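Local coordinates for protein GH127 beta-L-arabinofuranoside (Geobacillus stearothermophilus, PDB 4QK0) that probably hydrolyses beta-L-arabinofuranosides, releasing L-arabinose from their non-reducing ends as a GH127 glycoside hydrolase, at residues A[121-126]-A[136-141]; A[145-150]-A[165-170]; A[370-375]-A[415-420]; A[557-562]-A[592-597]. All coordinates share one frame; numbering follows the deposited sequence.

Overall arrangement
From the N terminus the four contacts follow in series, none lying within or crossing another. Contact 1 closes the nine-residue loop between short helix 122-126 and the start of helix 140-158; contact 2 then packs that same helix against the next one, 162-177, with Glu140 and Tyr170 touching between the two. Contact 3 closes a longer stretch, setting a loop after helix 354-365 on helix 413-422, and Arg419 comes close to Glu149 and His146 of contact 2. These three belong to the helical catalytic domain. Contact 4 joins two strands of the C-terminal domain, its nearest atoms about 6 Å from contact 3 but about 30 Å from contact 1.

Contact 1 (A[121-126]-A[136-141]); sequences TYYTIK and RDNHEL
Tyr123 of the short helix 122-126 reaches Asn138 and Glu140 at the start of helix 140-158, tying together the two ends of a loop in the helical catalytic domain, probably an (alpha/alpha)6 barrel as in related glycosidases. The Tyr123 side chain runs across those of Asn138 and Glu140 at about a right angle, while the flat groups are only moderately inclined to one another. Its CG stands anti to the carbonyl carbon (chi1 -76°), which sends the ring out from the wide, pi-type turn of its own helix toward the other segment. At the far end, Asn138 ND2 donates to Tyr123 OH over 2.8 Å. This bond is almost straight, 173° at the hydrogen, and the hydroxyl oxygen lies in the amide plane. Water 1 also meets Tyr123 OH, at 2.7 Å, so the phenol oxygen is held from two partners.

Glu140 meets ring carbons instead of the hydroxyl; its carboxylate comes up obliquely, with Glu140 OE1 3.4 Å from Tyr123 CD2 and Glu140 CD 3.5 Å from Tyr123 CE2, planes 36° apart. The polar work of Glu140 OE1 is done elsewhere, since it accepts from Tyr118 OH and from the backbone N of Trp132, partners that fix the carboxylate where the ring packs on it. Just before, His139 occupies the N-cap of helix 140-158, and its ND1 donates to the carbonyl oxygen of Asp137. Tyr122 supports the phenol from within its own helix: Tyr122 CD1 sits over the centre of the Tyr123 ring, 3.7 Å above its plane.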
loop_
_atom_site.group_PDB
_atom_site.type_symbol
_atom_site.label_atom_id
_atom_site.label_comp_id
_atom_site.label_asym_id
_atom_site.label_seq_id
_atom_site.Cartn_x
_atom_site.Cartn_y
_atom_site.Cartn_z
ATOM N N THR A 121 31.933 -6.248 19.740
ATOM C CA THR A 121 32.975 -6.114 18.728
ATOM C C THR A 121 33.002 -4.749 18.081
ATOM O O THR A 121 34.074 -4.149 17.926
ATOM C CB THR A 121 32.888 -7.201 17.669
ATOM O OG1 THR A 121 31.617 -7.127 17.022
ATOM C CG2 THR A 121 33.065 -8.559 18.300
ATOM N N TYR A 122 31.833 -4.188 17.795
ATOM C CA TYR A 122 31.771 -2.905 17.134
ATOM C C TYR A 122 32.431 -1.802 17.924
ATOM O O TYR A 122 33.199 -0.999 17.383
ATOM C CB TYR A 122 30.315 -2.560 16.882
ATOM C CG TYR A 122 30.087 -1.221 16.197
ATOM C CD1 TYR A 122 29.925 -0.080 16.940
ATOM C CD2 TYR A 122 30.006 -1.120 14.797
ATOM C CE1 TYR A 122 29.723 1.154 16.324
ATOM C CE2 TYR A 122 29.788 0.099 14.168
ATOM C CZ TYR A 122 29.653 1.233 14.944
ATOM O OH TYR A 122 29.498 2.453 14.371
ATOM N N TYR A 123 32.139 -1.746 19.221
ATOM C CA TYR A 123 32.775 -0.731 20.110
ATOM C C TYR A 123 34.131 -1.123 20.681
ATOM O O TYR A 123 34.683 -0.418 21.470
ATOM C CB TYR A 123 31.834 -0.392 21.243
ATOM C CG TYR A 123 30.720 0.509 20.799
ATOM C CD1 TYR A 123 30.970 1.826 20.457
ATOM C CD2 TYR A 123 29.426 0.025 20.679
ATOM C CE1 TYR A 123 29.936 2.661 20.057
ATOM C CE2 TYR A 123 28.398 0.830 20.294
ATOM C CZ TYR A 123 28.658 2.128 19.958
ATOM O OH TYR A 123 27.606 2.919 19.596
ATOM N N THR A 124 34.620 -2.286 20.336
ATOM C CA THR A 124 36.001 -2.645 20.646
ATOM C C THR A 124 36.903 -2.377 19.455
ATOM O O THR A 124 37.958 -1.846 19.634
ATOM C CB THR A 124 36.134 -4.117 21.021
ATOM O OG1 THR A 124 35.332 -4.376 22.199
ATOM C CG2 THR A 124 37.591 -4.461 21.281
ATOM N N ILE A 125 36.430 -2.629 18.243
ATOM C CA ILE A 125 37.255 -2.480 17.043
ATOM C C ILE A 125 37.002 -1.183 16.290
ATOM O O ILE A 125 37.915 -0.419 16.015
ATOM C CB ILE A 125 36.909 -3.564 16.059
ATOM C CG1 ILE A 125 37.298 -4.913 16.603
ATOM C CG2 ILE A 125 37.562 -3.283 14.726
ATOM C CD1 ILE A 125 36.575 -6.019 15.886
ATOM N N LYS A 126 35.751 -0.916 15.978
ATOM C CA LYS A 126 35.435 0.227 15.133
ATOM C C LYS A 126 35.315 1.576 15.826
ATOM O O LYS A 126 35.740 2.559 15.252
ATOM C CB LYS A 126 34.162 -0.012 14.368
ATOM C CG LYS A 126 33.895 1.094 13.344
ATOM C CD LYS A 126 33.165 0.534 12.159
ATOM C CE LYS A 126 32.715 1.634 11.238
ATOM N NZ LYS A 126 31.813 0.992 10.247
ATOM N N ARG A 136 19.838 4.212 21.438
ATOM C CA ARG A 136 18.631 4.265 20.586
ATOM C C ARG A 136 18.808 3.370 19.357
ATOM O O ARG A 136 17.895 2.656 18.996
ATOM C CB ARG A 136 18.349 5.688 20.117
ATOM C CG ARG A 136 16.985 5.821 19.465
ATOM C CD ARG A 136 16.835 7.154 18.738
ATOM N NE ARG A 136 17.782 7.244 17.662
ATOM C CZ ARG A 136 18.138 8.367 17.049
ATOM N NH1 ARG A 136 17.611 9.515 17.424
ATOM N NH2 ARG A 136 19.071 8.335 16.072
ATOM N N ASP A 137 20.009 3.369 18.780
ATOM C CA ASP A 137 20.243 2.682 17.516
ATOM C C ASP A 137 21.213 1.530 17.549
ATOM O O ASP A 137 21.063 0.623 16.743
ATOM C CB ASP A 137 20.819 3.664 16.462
ATOM C CG ASP A 137 19.910 4.865 16.214
ATOM O OD1 ASP A 137 18.674 4.753 16.395
ATOM O OD2 ASP A 137 20.455 5.916 15.847
ATOM N N ASN A 138 22.232 1.554 18.410
ATOM C CA ASN A 138 23.325 0.591 18.211
ATOM C C ASN A 138 23.279 -0.748 18.982
ATOM O O ASN A 138 24.244 -1.507 18.918
ATOM C CB ASN A 138 24.639 1.276 18.347
ATOM C CG ASN A 138 24.866 2.294 17.250
ATOM O OD1 ASN A 138 24.094 2.402 16.321
ATOM N ND2 ASN A 138 25.921 3.037 17.367
ATOM N N HIS A 139 22.151 -1.084 19.612
ATOM C CA HIS A 139 21.826 -2.479 19.986
ATOM C C HIS A 139 22.787 -3.179 20.983
ATOM O O HIS A 139 22.821 -4.387 21.064
ATOM C CB HIS A 139 21.749 -3.341 18.734
ATOM C CG HIS A 139 20.544 -3.106 17.898
ATOM N ND1 HIS A 139 20.304 -1.901 17.271
ATOM C CD2 HIS A 139 19.572 -3.951 17.481
ATOM C CE1 HIS A 139 19.221 -2.013 16.516
ATOM N NE2 HIS A 139 18.737 -3.235 16.666
ATOM N N GLU A 140 23.566 -2.401 21.716
ATOM C CA GLU A 140 24.528 -2.929 22.678
ATOM C C GLU A 140 23.859 -3.860 23.667
ATOM O O GLU A 140 24.298 -5.018 23.863
ATOM C CB GLU A 140 25.233 -1.799 23.417
ATOM C CG GLU A 140 26.348 -1.128 22.644
ATOM C CD GLU A 140 26.795 0.190 23.305
ATOM O OE1 GLU A 140 27.968 0.268 23.794
ATOM O OE2 GLU A 140 25.966 1.138 23.306
ATOM N N LEU A 141 22.785 -3.374 24.308
ATOM C CA LEU A 141 22.066 -4.192 25.298
ATOM C C LEU A 141 21.322 -5.346 24.630
ATOM O O LEU A 141 21.211 -6.440 25.187
ATOM C CB LEU A 141 21.111 -3.339 26.134
ATOM C CG LEU A 141 21.811 -2.266 26.920
ATOM C CD1 LEU A 141 20.791 -1.462 27.685
ATOM C CD2 LEU A 141 22.862 -2.827 27.881
HETATM O O HOH W 1 26.283 3.156 21.991
#

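Contact 2 (A[145-150]-A[165-170]); sequences GHLIEA and DIMCKY
Ile148 and Met167 mark the closest approach of two helical segments running in broadly opposite directions, their CA atoms only 5.7 Å apart. At this short separation Met167, modelled as selenomethionine, carries the contact. Its CG is anti to the carbonyl carbon, and the chain then bends at both chi2 (-45°) and chi3 (-56°), so that SE and CE fold over the turn of helix opposite instead of extending past it.

The methyl end does most of the touching. Met167 CE lies 3.5 Å from Leu147 CB, tighter than a usual van der Waals contact, and 3.8 Å from Ile148 CG1, which places it against the root of the leucine and the CG1 branch of the isoleucine. The selenium takes the Leu147 side: Met167 SE is 3.8 Å from Leu147 CB. Closer to its backbone, Met167 CG rests against the main chain, 3.9 Å from Leu147 O. Leu147 crosses the selenomethionine at about a right angle; its chi2 of -7° is nearly eclipsed, a sign of strain or of an imperfectly modelled branch. Ile148 meets it at a slant with CG1, and the same side chain also packs on Ile194, Ala197 and Leu201 of helix 194-205.

No hydrogen bond spans the two segments, and all three touching residues are buried. The contact is apolar packing within an antiparallel helical hairpin, formed by helices 140-158 and 162-177 and the short turn between them, the kind of unit from which (alpha/alpha)6-barrel glycosidases are built.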
loop_
_atom_site.group_PDB
_atom_site.type_symbol
_atom_site.label_atom_id
_atom_site.label_comp_id
_atom_site.label_asym_id
_atom_site.label_seq_id
_atom_site.Cartn_x
_atom_site.Cartn_y
_atom_site.Cartn_z
ATOM N N GLY A 145 21.798 -9.038 25.650
ATOM C CA GLY A 145 20.650 -9.873 25.967
ATOM C C GLY A 145 20.653 -11.170 25.220
ATOM O O GLY A 145 20.465 -12.241 25.807
ATOM N N HIS A 146 20.926 -11.118 23.909
ATOM C CA HIS A 146 20.916 -12.346 23.149
ATOM C C HIS A 146 21.998 -13.294 23.590
ATOM O O HIS A 146 21.788 -14.490 23.617
ATOM C CB HIS A 146 20.983 -12.087 21.636
ATOM C CG HIS A 146 19.629 -11.973 21.027
ATOM N ND1 HIS A 146 19.132 -10.782 20.537
ATOM C CD2 HIS A 146 18.597 -12.851 20.992
ATOM C CE1 HIS A 146 17.871 -10.951 20.183
ATOM N NE2 HIS A 146 17.535 -12.193 20.423
ATOM N N LEU A 147 23.153 -12.753 23.890
ATOM C CA LEU A 147 24.281 -13.564 24.407
ATOM C C LEU A 147 23.966 -14.219 25.793
ATOM O O LEU A 147 24.247 -15.372 26.020
ATOM C CB LEU A 147 25.488 -12.658 24.545
ATOM C CG LEU A 147 26.681 -12.565 23.604
ATOM C CD1 LEU A 147 26.749 -13.590 22.498
ATOM C CD2 LEU A 147 26.965 -11.147 23.150
ATOM N N ILE A 148 23.358 -13.430 26.693
ATOM C CA ILE A 148 22.818 -13.960 27.964
ATOM C C ILE A 148 21.876 -15.125 27.720
ATOM O O ILE A 148 22.054 -16.210 28.292
ATOM C CB ILE A 148 22.114 -12.873 28.730
ATOM C CG1 ILE A 148 23.149 -11.877 29.287
ATOM C CG2 ILE A 148 21.285 -13.468 29.839
ATOM C CD1 ILE A 148 22.587 -10.573 29.818
ATOM N N GLU A 149 20.913 -14.959 26.814
ATOM C CA GLU A 149 19.982 -16.069 26.567
ATOM C C GLU A 149 20.743 -17.267 26.122
ATOM O O GLU A 149 20.373 -18.384 26.476
ATOM C CB GLU A 149 18.924 -15.744 25.517
ATOM C CG GLU A 149 17.895 -14.709 25.898
ATOM C CD GLU A 149 16.716 -14.680 24.894
ATOM O OE1 GLU A 149 16.671 -13.794 24.004
ATOM O OE2 GLU A 149 15.817 -15.541 25.028
ATOM N N ALA A 150 21.767 -17.072 25.289
ATOM C CA ALA A 150 22.454 -18.247 24.741
ATOM C C ALA A 150 23.214 -18.967 25.879
ATOM O O ALA A 150 23.237 -20.179 25.934
ATOM C CB ALA A 150 23.452 -17.825 23.672
ATOM N N ASP A 165 29.376 -17.708 33.084
ATOM C CA ASP A 165 30.276 -16.866 33.864
ATOM C C ASP A 165 30.663 -15.604 33.138
ATOM O O ASP A 165 30.659 -14.532 33.696
ATOM C CB ASP A 165 31.531 -17.658 34.272
ATOM C CG ASP A 165 31.235 -18.710 35.365
ATOM O OD1 ASP A 165 30.308 -18.485 36.167
ATOM O OD2 ASP A 165 31.907 -19.767 35.410
ATOM N N ILE A 166 31.021 -15.749 31.879
ATOM C CA ILE A 166 31.339 -14.608 31.020
ATOM C C ILE A 166 30.165 -13.621 30.991
ATOM O O ILE A 166 30.370 -12.419 31.172
ATOM C CB ILE A 166 31.639 -15.133 29.589
ATOM C CG1 ILE A 166 32.988 -15.881 29.589
ATOM C CG2 ILE A 166 31.605 -14.013 28.561
ATOM C CD1 ILE A 166 33.204 -16.779 28.359
HETATM N N MSE A 167 28.965 -14.129 30.749
HETATM C CA MSE A 167 27.818 -13.259 30.589
HETATM C C MSE A 167 27.378 -12.613 31.902
HETATM O O MSE A 167 26.828 -11.513 31.884
HETATM C CB MSE A 167 26.706 -14.009 29.876
HETATM C CG MSE A 167 27.103 -14.371 28.423
HETATM SE SE MSE A 167 27.966 -12.892 27.450
HETATM C CE MSE A 167 26.550 -11.583 27.695
ATOM N N CYS A 168 27.622 -13.270 33.048
ATOM C CA CYS A 168 27.347 -12.632 34.351
ATOM C C CYS A 168 28.262 -11.490 34.589
ATOM O O CYS A 168 27.863 -10.492 35.204
ATOM C CB CYS A 168 27.483 -13.633 35.515
ATOM S SG CYS A 168 26.115 -14.789 35.680
ATOM N N LYS A 169 29.508 -11.585 34.112
ATOM C CA LYS A 169 30.426 -10.452 34.232
ATOM C C LYS A 169 29.905 -9.261 33.438
ATOM O O LYS A 169 29.927 -8.134 33.913
ATOM C CB LYS A 169 31.840 -10.789 33.750
ATOM C CG LYS A 169 32.713 -11.439 34.795
ATOM C CD LYS A 169 34.032 -12.016 34.246
ATOM C CE LYS A 169 35.186 -11.068 34.454
ATOM N NZ LYS A 169 35.041 -9.787 33.701
ATOM N N TYR A 170 29.416 -9.510 32.229
ATOM C CA TYR A 170 28.873 -8.419 31.406
ATOM C C TYR A 170 27.588 -7.894 32.075
ATOM O O TYR A 170 27.438 -6.688 32.274
ATOM C CB TYR A 170 28.634 -8.922 29.976
ATOM C CG TYR A 170 28.357 -7.879 28.923
ATOM C CD1 TYR A 170 28.371 -6.540 29.196
ATOM C CD2 TYR A 170 28.126 -8.265 27.611
ATOM C CE1 TYR A 170 28.125 -5.597 28.223
ATOM C CE2 TYR A 170 27.901 -7.334 26.590
ATOM C CZ TYR A 170 27.892 -6.008 26.898
ATOM O OH TYR A 170 27.673 -5.069 25.927
#

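Contact 3 (A[370-375]-A[415-420]); sequences SGMDLD and PNLARL
Leu417 points one methyl, CD1, at the backbone and side-chain root of Gly371 and Met372, and the whole contact rests on that methyl. It lies 3.9 Å from Met372 CG, 4.0 Å from Met372 CB and 4.0 Å from the carbonyl carbon of Gly371, touching three atoms on the near side of the loop. The leucine has a chi1 of -100°, away from a staggered position, whereas chi2 (174°) is a regular extended value that carries CD1 outward from the helix.

Met372, present as selenomethionine, holds CG between its backbone N and carbonyl carbon (chi1 61°), the crowded position for a first torsion, and this sets CG near Leu417 CD1. The chain then runs straight to SE before its last torsion falls close to eclipsed and turns CE back toward CB, a strained placement that may be imperfectly modelled. The two side chains cross obliquely. Gly371, ending a short 3-10 turn, has no side chain to hold the methyl off its carbonyl carbon.

The selenomethionine packs further on Tyr26 and Val34 of helix 22-42 and on Phe379, while Gly371 shares backbone hydrogen bonds with Phe380. Leu417 also touches Thr334 of helix 334-350. The contact thus sets the loop between helix 354-365 and strand 386-387 against helix 413-422, in a buried region also lined by residues of helices 22-42 and 334-350.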
loop_
_atom_site.group_PDB
_atom_site.type_symbol
_atom_site.label_atom_id
_atom_site.label_comp_id
_atom_site.label_asym_id
_atom_site.label_seq_id
_atom_site.Cartn_x
_atom_site.Cartn_y
_atom_site.Cartn_z
ATOM N N SER A 370 5.653 -20.838 8.556
ATOM C CA SER A 370 5.464 -20.294 7.207
ATOM C C SER A 370 6.707 -19.592 6.718
ATOM O O SER A 370 6.924 -19.487 5.519
ATOM C CB SER A 370 4.301 -19.315 7.167
ATOM O OG SER A 370 4.547 -18.160 7.962
ATOM N N GLY A 371 7.542 -19.161 7.654
ATOM C CA GLY A 371 8.790 -18.514 7.377
ATOM C C GLY A 371 9.930 -19.344 6.771
ATOM O O GLY A 371 11.011 -18.809 6.506
HETATM N N MSE A 372 9.708 -20.638 6.599
HETATM C CA MSE A 372 10.711 -21.489 5.999
HETATM C C MSE A 372 10.084 -22.426 5.016
HETATM O O MSE A 372 8.923 -22.806 5.134
HETATM C CB MSE A 372 11.590 -22.272 7.016
HETATM C CG MSE A 372 10.785 -23.222 7.908
HETATM SE SE MSE A 372 11.968 -24.456 8.950
HETATM C CE MSE A 372 13.670 -23.535 8.695
ATOM N N ASP A 373 10.900 -22.794 4.021
ATOM C CA ASP A 373 10.575 -23.913 3.120
ATOM C C ASP A 373 10.599 -25.175 3.952
ATOM O O ASP A 373 11.349 -25.259 4.963
ATOM C CB ASP A 373 11.646 -24.079 1.979
ATOM C CG ASP A 373 11.425 -23.145 0.743
ATOM O OD1 ASP A 373 10.364 -22.479 0.575
ATOM O OD2 ASP A 373 12.359 -23.118 -0.121
ATOM N N LEU A 374 9.857 -26.165 3.496
ATOM C CA LEU A 374 9.718 -27.383 4.238
ATOM C C LEU A 374 11.073 -28.042 4.519
ATOM O O LEU A 374 11.207 -28.680 5.541
ATOM C CB LEU A 374 8.815 -28.331 3.519
ATOM C CG LEU A 374 7.358 -27.885 3.453
ATOM C CD1 LEU A 374 6.646 -28.699 2.390
ATOM C CD2 LEU A 374 6.637 -28.029 4.808
ATOM N N ASP A 375 12.053 -27.872 3.618
ATOM C CA ASP A 375 13.405 -28.475 3.758
ATOM C C ASP A 375 14.403 -27.566 4.434
ATOM O O ASP A 375 15.607 -27.864 4.470
ATOM C CB ASP A 375 13.970 -28.960 2.377
ATOM C CG ASP A 375 14.234 -27.812 1.382
ATOM O OD1 ASP A 375 14.172 -26.617 1.746
ATOM O OD2 ASP A 375 14.509 -28.102 0.189
ATOM N N PRO A 415 18.450 -18.218 12.181
ATOM C CA PRO A 415 18.851 -18.643 13.547
ATOM C C PRO A 415 17.756 -18.337 14.574
ATOM O O PRO A 415 17.724 -18.966 15.677
ATOM C CB PRO A 415 20.128 -17.822 13.834
ATOM C CG PRO A 415 20.012 -16.604 12.979
ATOM C CD PRO A 415 19.190 -17.003 11.763
ATOM N N ASN A 416 16.873 -17.392 14.190
ATOM C CA ASN A 416 15.685 -17.130 14.940
ATOM C C ASN A 416 14.727 -18.298 14.853
ATOM O O ASN A 416 14.363 -18.812 15.908
ATOM C CB ASN A 416 15.062 -15.778 14.633
ATOM C CG ASN A 416 15.095 -14.822 15.842
ATOM O OD1 ASN A 416 15.889 -13.887 15.854
ATOM N ND2 ASN A 416 14.248 -15.066 16.863
ATOM N N LEU A 417 14.300 -18.762 13.679
ATOM C CA LEU A 417 13.390 -19.931 13.666
ATOM C C LEU A 417 14.017 -21.168 14.258
ATOM O O LEU A 417 13.365 -21.925 14.922
ATOM C CB LEU A 417 12.921 -20.322 12.298
ATOM C CG LEU A 417 11.529 -19.871 11.878
ATOM C CD1 LEU A 417 11.355 -20.266 10.415
ATOM C CD2 LEU A 417 10.400 -20.465 12.711
ATOM N N ALA A 418 15.279 -21.368 13.997
ATOM C CA ALA A 418 15.995 -22.500 14.569
ATOM C C ALA A 418 15.865 -22.551 16.091
ATOM O O ALA A 418 15.644 -23.624 16.631
ATOM C CB ALA A 418 17.462 -22.432 14.210
ATOM N N ARG A 419 16.067 -21.421 16.783
ATOM C CA ARG A 419 16.057 -21.469 18.251
ATOM C C ARG A 419 14.689 -21.790 18.777
ATOM O O ARG A 419 14.589 -22.526 19.751
ATOM C CB ARG A 419 16.643 -20.234 18.904
ATOM C CG ARG A 419 15.862 -18.956 18.750
ATOM C CD ARG A 419 16.622 -17.834 19.441
ATOM N NE ARG A 419 15.904 -16.581 19.353
ATOM C CZ ARG A 419 15.781 -15.695 20.330
ATOM N NH1 ARG A 419 16.311 -15.911 21.537
ATOM N NH2 ARG A 419 15.097 -14.575 20.103
ATOM N N LEU A 420 13.634 -21.343 18.105
ATOM C CA LEU A 420 12.298 -21.747 18.518
ATOM C C LEU A 420 11.980 -23.232 18.266
ATOM O O LEU A 420 11.484 -23.978 19.161
ATOM C CB LEU A 420 11.244 -20.897 17.826
ATOM C CG LEU A 420 9.803 -21.309 18.113
ATOM C CD1 LEU A 420 9.512 -21.172 19.600
ATOM C CD2 LEU A 420 8.836 -20.438 17.349
#

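Contact 4 (A[557-562]-A[592-597]); sequences IVYCLE and GVVVIT
Tyr559 meets Val594 and Ile596 in a buried side-chain contact between strands 557-562 and 593-603 of the C-terminal domain. Both belong to one mixed sheet, yet they are not paired with each other; strand 620-629 is antiparallel to each of them. The segment axes pass 8.6 Å apart at 61°, too far for backbone pairing, so the phenol spans the gap.

Its ring takes two partners in different ways. Ile596 CD1 sits over the face in a CH-pi contact, 3.6 Å from the centroid of the Tyr559 ring and only 6° off its normal. The carbonyl oxygen of Val594 lies at the rim, near the ring plane, and accepts from Tyr559 OH over 2.8 Å; the hydroxyl stands well above the carbonyl plane, so the bond does not follow a lone-pair direction. Val594 CB lies alongside, 3.6 Å from Tyr559 OH. Leu552 and Arg554 of strand 549-554 and Pro629 also touch this tyrosine.

Chemically, the pairing gives a buried phenol a polar partner for its hydroxyl and an apolar one for its face; the methyl above and the carbonyl at the rim together should restrict rotation of the ring.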
loop_
_atom_site.group_PDB
_atom_site.type_symbol
_atom_site.label_atom_id
_atom_site.label_comp_id
_atom_site.label_asym_id
_atom_site.label_seq_id
_atom_site.Cartn_x
_atom_site.Cartn_y
_atom_site.Cartn_z
ATOM N N ILE A 557 -4.909 -25.342 12.201
ATOM C CA ILE A 557 -4.249 -24.999 10.971
ATOM C C ILE A 557 -5.141 -24.181 10.033
ATOM O O ILE A 557 -6.247 -24.594 9.690
ATOM C CB ILE A 557 -3.694 -26.233 10.254
ATOM C CG1 ILE A 557 -2.476 -26.704 11.068
ATOM C CG2 ILE A 557 -3.259 -25.852 8.844
ATOM C CD1 ILE A 557 -1.882 -27.978 10.545
ATOM N N VAL A 558 -4.629 -23.002 9.711
ATOM C CA VAL A 558 -5.231 -22.130 8.767
ATOM C C VAL A 558 -4.765 -22.569 7.369
ATOM O O VAL A 558 -3.566 -22.793 7.127
ATOM C CB VAL A 558 -4.838 -20.668 9.019
ATOM C CG1 VAL A 558 -5.474 -19.771 7.997
ATOM C CG2 VAL A 558 -5.304 -20.212 10.398
ATOM N N TYR A 559 -5.733 -22.583 6.469
ATOM C CA TYR A 559 -5.530 -23.030 5.099
ATOM C C TYR A 559 -5.400 -21.840 4.115
ATOM O O TYR A 559 -5.741 -20.730 4.441
ATOM C CB TYR A 559 -6.710 -23.958 4.732
ATOM C CG TYR A 559 -6.413 -25.339 5.215
ATOM C CD1 TYR A 559 -6.448 -25.657 6.560
ATOM C CD2 TYR A 559 -5.992 -26.308 4.316
ATOM C CE1 TYR A 559 -6.063 -26.923 7.023
ATOM C CE2 TYR A 559 -5.687 -27.575 4.736
ATOM C CZ TYR A 559 -5.684 -27.878 6.101
ATOM O OH TYR A 559 -5.300 -29.134 6.500
ATOM N N CYS A 560 -4.888 -22.121 2.921
ATOM C CA CYS A 560 -4.762 -21.128 1.844
ATOM C C CYS A 560 -4.977 -21.793 0.510
ATOM O O CYS A 560 -4.962 -23.057 0.418
ATOM C CB CYS A 560 -3.436 -20.470 1.871
ATOM S SG CYS A 560 -2.056 -21.460 1.321
ATOM N N LEU A 561 -5.268 -20.974 -0.511
ATOM C CA LEU A 561 -5.361 -21.482 -1.897
ATOM C C LEU A 561 -4.175 -20.993 -2.660
ATOM O O LEU A 561 -3.764 -19.830 -2.508
ATOM C CB LEU A 561 -6.595 -21.010 -2.607
ATOM C CG LEU A 561 -7.946 -21.139 -1.959
ATOM C CD1 LEU A 561 -9.073 -20.818 -2.946
ATOM C CD2 LEU A 561 -8.138 -22.516 -1.461
ATOM N N GLU A 562 -3.545 -21.902 -3.408
ATOM C CA GLU A 562 -2.409 -21.568 -4.285
ATOM C C GLU A 562 -2.737 -21.758 -5.797
ATOM O O GLU A 562 -3.540 -22.620 -6.189
ATOM C CB GLU A 562 -1.204 -22.432 -3.950
ATOM C CG GLU A 562 -0.503 -22.123 -2.615
ATOM C CD GLU A 562 0.926 -22.673 -2.593
ATOM O OE1 GLU A 562 1.045 -23.874 -2.442
ATOM O OE2 GLU A 562 1.901 -21.922 -2.794
ATOM N N GLY A 592 3.262 -34.552 3.782
ATOM C CA GLY A 592 2.146 -35.283 4.367
ATOM C C GLY A 592 1.190 -34.355 5.066
ATOM O O GLY A 592 1.422 -33.964 6.185
ATOM N N VAL A 593 0.111 -33.959 4.389
ATOM C CA VAL A 593 -0.755 -32.960 4.928
ATOM C C VAL A 593 -2.183 -33.312 4.666
ATOM O O VAL A 593 -2.481 -34.005 3.709
ATOM C CB VAL A 593 -0.481 -31.579 4.323
ATOM C CG1 VAL A 593 0.948 -31.149 4.595
ATOM C CG2 VAL A 593 -0.768 -31.519 2.812
ATOM N N VAL A 594 -3.085 -32.799 5.502
ATOM C CA VAL A 594 -4.462 -32.862 5.178
ATOM C C VAL A 594 -4.754 -31.704 4.170
ATOM O O VAL A 594 -4.307 -30.557 4.344
ATOM C CB VAL A 594 -5.344 -32.740 6.425
ATOM C CG1 VAL A 594 -6.816 -32.598 6.038
ATOM C CG2 VAL A 594 -5.212 -33.969 7.305
ATOM N N VAL A 595 -5.556 -31.991 3.145
ATOM C CA VAL A 595 -5.982 -30.946 2.203
ATOM C C VAL A 595 -7.462 -30.794 2.339
ATOM O O VAL A 595 -8.141 -31.702 2.802
ATOM C CB VAL A 595 -5.634 -31.276 0.743
ATOM C CG1 VAL A 595 -4.166 -31.530 0.602
ATOM C CG2 VAL A 595 -6.409 -32.493 0.269
ATOM N N ILE A 596 -7.978 -29.633 1.926
ATOM C CA ILE A 596 -9.430 -29.377 1.957
ATOM C C ILE A 596 -9.919 -29.131 0.542
ATOM O O ILE A 596 -9.269 -28.420 -0.222
ATOM C CB ILE A 596 -9.738 -28.161 2.832
ATOM C CG1 ILE A 596 -9.444 -28.508 4.284
ATOM C CG2 ILE A 596 -11.177 -27.698 2.646
ATOM C CD1 ILE A 596 -9.515 -27.334 5.191
ATOM N N THR A 597 -11.042 -29.752 0.173
ATOM C CA THR A 597 -11.532 -29.652 -1.188
ATOM C C THR A 597 -12.978 -29.303 -1.174
ATOM O O THR A 597 -13.681 -29.582 -0.222
ATOM C CB THR A 597 -11.290 -30.949 -2.042
ATOM O OG1 THR A 597 -12.044 -32.029 -1.504
ATOM C CG2 THR A 597 -9.815 -31.361 -2.076
#